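Local coordinates for protein serine--tRNA ligase (Pyrococcus horikoshii, PDB 2DQ0) that probably attaches L-serine to tRNA(Ser), and also to tRNA(Sec), using ATP, as a homodimeric class II aminoacyl-tRNA synthetase, at residues N16-R21 against W104-I109. Sequence-based numbering, arbitrary orientation.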
loop_
_atom_site.group_PDB
_atom_site.type_symbol
_atom_site.label_atom_id
_atom_site.label_comp_id
_atom_site.label_asym_id
_atom_site.label_seq_id
_atom_site.Cartn_x
_atom_site.Cartn_y
_atom_site.Cartn_z
ATOM N N ASN A 16 -21.425 19.907 -27.636
ATOM C CA ASN A 16 -21.390 21.151 -26.883
ATOM C C ASN A 16 -20.838 20.957 -25.475
ATOM O O ASN A 16 -20.208 21.867 -24.920
ATOM C CB ASN A 16 -22.785 21.795 -26.810
ATOM C CG ASN A 16 -23.267 22.311 -28.165
ATOM O OD1 ASN A 16 -22.468 22.680 -29.029
ATOM N ND2 ASN A 16 -24.584 22.352 -28.345
ATOM N N ASP A 17 -21.068 19.779 -24.895
ATOM C CA ASP A 17 -20.575 19.536 -23.549
ATOM C C ASP A 17 -19.056 19.403 -23.634
ATOM O O ASP A 17 -18.320 19.936 -22.795
ATOM C CB ASP A 17 -21.204 18.273 -22.959
ATOM C CG ASP A 17 -21.389 18.366 -21.440
ATOM O OD1 ASP A 17 -20.800 17.545 -20.712
ATOM O OD2 ASP A 17 -22.128 19.260 -20.974
ATOM N N LEU A 18 -18.602 18.702 -24.669
ATOM C CA LEU A 18 -17.182 18.510 -24.918
ATOM C C LEU A 18 -16.513 19.873 -24.994
ATOM O O LEU A 18 -15.378 20.046 -24.547
ATOM C CB LEU A 18 -16.992 17.781 -26.237
ATOM C CG LEU A 18 -16.507 16.333 -26.204
ATOM C CD1 LEU A 18 -17.094 15.581 -25.025
ATOM C CD2 LEU A 18 -16.863 15.677 -27.523
ATOM N N ILE A 19 -17.221 20.849 -25.560
ATOM C CA ILE A 19 -16.672 22.190 -25.672
ATOM C C ILE A 19 -16.727 22.902 -24.322
ATOM O O ILE A 19 -15.818 23.656 -23.978
ATOM C CB ILE A 19 -17.398 23.005 -26.766
ATOM C CG1 ILE A 19 -17.045 22.419 -28.137
ATOM C CG2 ILE A 19 -16.956 24.465 -26.734
ATOM C CD1 ILE A 19 -17.875 22.960 -29.264
ATOM N N LYS A 20 -17.778 22.663 -23.545
ATOM C CA LYS A 20 -17.857 23.286 -22.231
ATOM C C LYS A 20 -16.738 22.696 -21.367
ATOM O O LYS A 20 -16.314 23.299 -20.379
ATOM C CB LYS A 20 -19.190 22.980 -21.556
ATOM C CG LYS A 20 -20.406 23.667 -22.114
ATOM C CD LYS A 20 -21.647 23.226 -21.322
ATOM C CE LYS A 20 -22.941 23.667 -21.993
ATOM N NZ LYS A 20 -24.124 22.925 -21.477
ATOM N N ARG A 21 -16.271 21.507 -21.748
ATOM C CA ARG A 21 -15.237 20.813 -20.994
ATOM C C ARG A 21 -13.838 21.140 -21.437
ATOM O O ARG A 21 -12.899 20.872 -20.718
ATOM C CB ARG A 21 -15.419 19.298 -21.086
ATOM C CG ARG A 21 -16.364 18.687 -20.069
ATOM C CD ARG A 21 -16.466 17.180 -20.315
ATOM N NE ARG A 21 -17.259 16.492 -19.301
ATOM C CZ ARG A 21 -16.870 16.285 -18.050
ATOM N NH1 ARG A 21 -17.673 15.646 -17.220
ATOM N NH2 ARG A 21 -15.682 16.707 -17.629
ATOM N N TRP A 104 -15.254 4.772 -24.513
ATOM C CA TRP A 104 -14.562 4.663 -23.228
ATOM C C TRP A 104 -13.674 5.848 -22.986
ATOM O O TRP A 104 -13.230 6.093 -21.868
ATOM C CB TRP A 104 -13.678 3.416 -23.176
ATOM C CG TRP A 104 -14.414 2.158 -22.897
ATOM C CD1 TRP A 104 -15.286 1.511 -23.730
ATOM C CD2 TRP A 104 -14.362 1.390 -21.691
ATOM N NE1 TRP A 104 -15.778 0.390 -23.114
ATOM C CE2 TRP A 104 -15.227 0.287 -21.862
ATOM C CE3 TRP A 104 -13.667 1.527 -20.479
ATOM C CZ2 TRP A 104 -15.415 -0.682 -20.864
ATOM C CZ3 TRP A 104 -13.853 0.570 -19.489
ATOM C CH2 TRP A 104 -14.721 -0.523 -19.689
ATOM N N ARG A 105 -13.408 6.579 -24.054
ATOM C CA ARG A 105 -12.531 7.709 -23.950
ATOM C C ARG A 105 -13.244 9.049 -24.026
ATOM O O ARG A 105 -12.642 10.065 -24.361
ATOM C CB ARG A 105 -11.417 7.560 -24.999
ATOM C CG ARG A 105 -10.141 6.924 -24.407
ATOM C CD ARG A 105 -9.302 6.138 -25.408
ATOM N NE ARG A 105 -9.929 4.849 -25.623
ATOM C CZ ARG A 105 -9.312 3.687 -25.489
ATOM N NH1 ARG A 105 -8.040 3.660 -25.143
ATOM N NH2 ARG A 105 -9.981 2.557 -25.690
ATOM N N LEU A 106 -14.535 9.044 -23.699
ATOM C CA LEU A 106 -15.325 10.267 -23.687
ATOM C C LEU A 106 -15.790 10.537 -22.255
ATOM O O LEU A 106 -16.217 9.637 -21.549
ATOM C CB LEU A 106 -16.510 10.152 -24.655
ATOM C CG LEU A 106 -16.146 10.241 -26.149
ATOM C CD1 LEU A 106 -17.367 9.926 -27.005
ATOM C CD2 LEU A 106 -15.614 11.639 -26.474
ATOM N N PRO A 107 -15.686 11.786 -21.801
ATOM C CA PRO A 107 -16.106 12.098 -20.437
ATOM C C PRO A 107 -17.599 12.109 -20.240
ATOM O O PRO A 107 -18.356 12.315 -21.180
ATOM C CB PRO A 107 -15.493 13.479 -20.192
ATOM C CG PRO A 107 -15.613 14.115 -21.511
ATOM C CD PRO A 107 -15.170 12.988 -22.474
ATOM N N ASN A 108 -18.010 11.914 -18.989
ATOM C CA ASN A 108 -19.415 11.913 -18.643
ATOM C C ASN A 108 -20.013 13.260 -19.016
ATOM O O ASN A 108 -19.334 14.284 -18.971
ATOM C CB ASN A 108 -19.605 11.667 -17.145
ATOM C CG ASN A 108 -20.976 11.084 -16.828
ATOM O OD1 ASN A 108 -21.273 10.732 -15.684
ATOM N ND2 ASN A 108 -21.820 10.974 -17.853
ATOM N N ILE A 109 -21.282 13.242 -19.410
ATOM C CA ILE A 109 -21.981 14.452 -19.768
ATOM C C ILE A 109 -22.235 15.178 -18.459
ATOM O O ILE A 109 -22.678 14.569 -17.482
ATOM C CB ILE A 109 -23.322 14.138 -20.445
ATOM C CG1 ILE A 109 -23.087 13.281 -21.687
ATOM C CG2 ILE A 109 -24.029 15.438 -20.840
ATOM C CD1 ILE A 109 -22.213 13.941 -22.716
#
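Asp17 meets Ile109 where helix 11-21 faces the loop that follows helix 72-103: Asp17 OD1 lies 3.4 Å from Ile109 CA and packs on it and on CG2 by van der Waals contact, while Asp17 OD2 is hydrogen-bonded to Thr110 OG1, the residue next along that loop. Leu18 supplies the apolar part, Leu18 CD1 reaching Pro107 CG at 4.1 Å with the two side chains crossing at about a right angle, and CD2 nearing Leu106 CD2. Arg21 adds the hydrogen bonds across the contact. With its chain extended from CG to NE, it runs past the proline ring, Arg21 CD 3.4 Å from Pro107 CG, and one guanidinium face receives Pro107 CB near its rim. Arg21 NH1 gives Asn108 O a 2.8 Å hydrogen bond, bent to 140° at the hydrogen, the donor tilted 30° from the carbonyl plane, and NE adds a weak one to the same carbonyl; NH2 binds Gly349 O. A leucine here would probably leave both carbonyls without these donors and the loop less firmly tied to the helix. The contact joins helix 11-21, one of two short helices ahead of the long helical hairpin, to the loop leaving that hairpin, the coiled-coil tRNA-binding arm of seryl-tRNA synthetases.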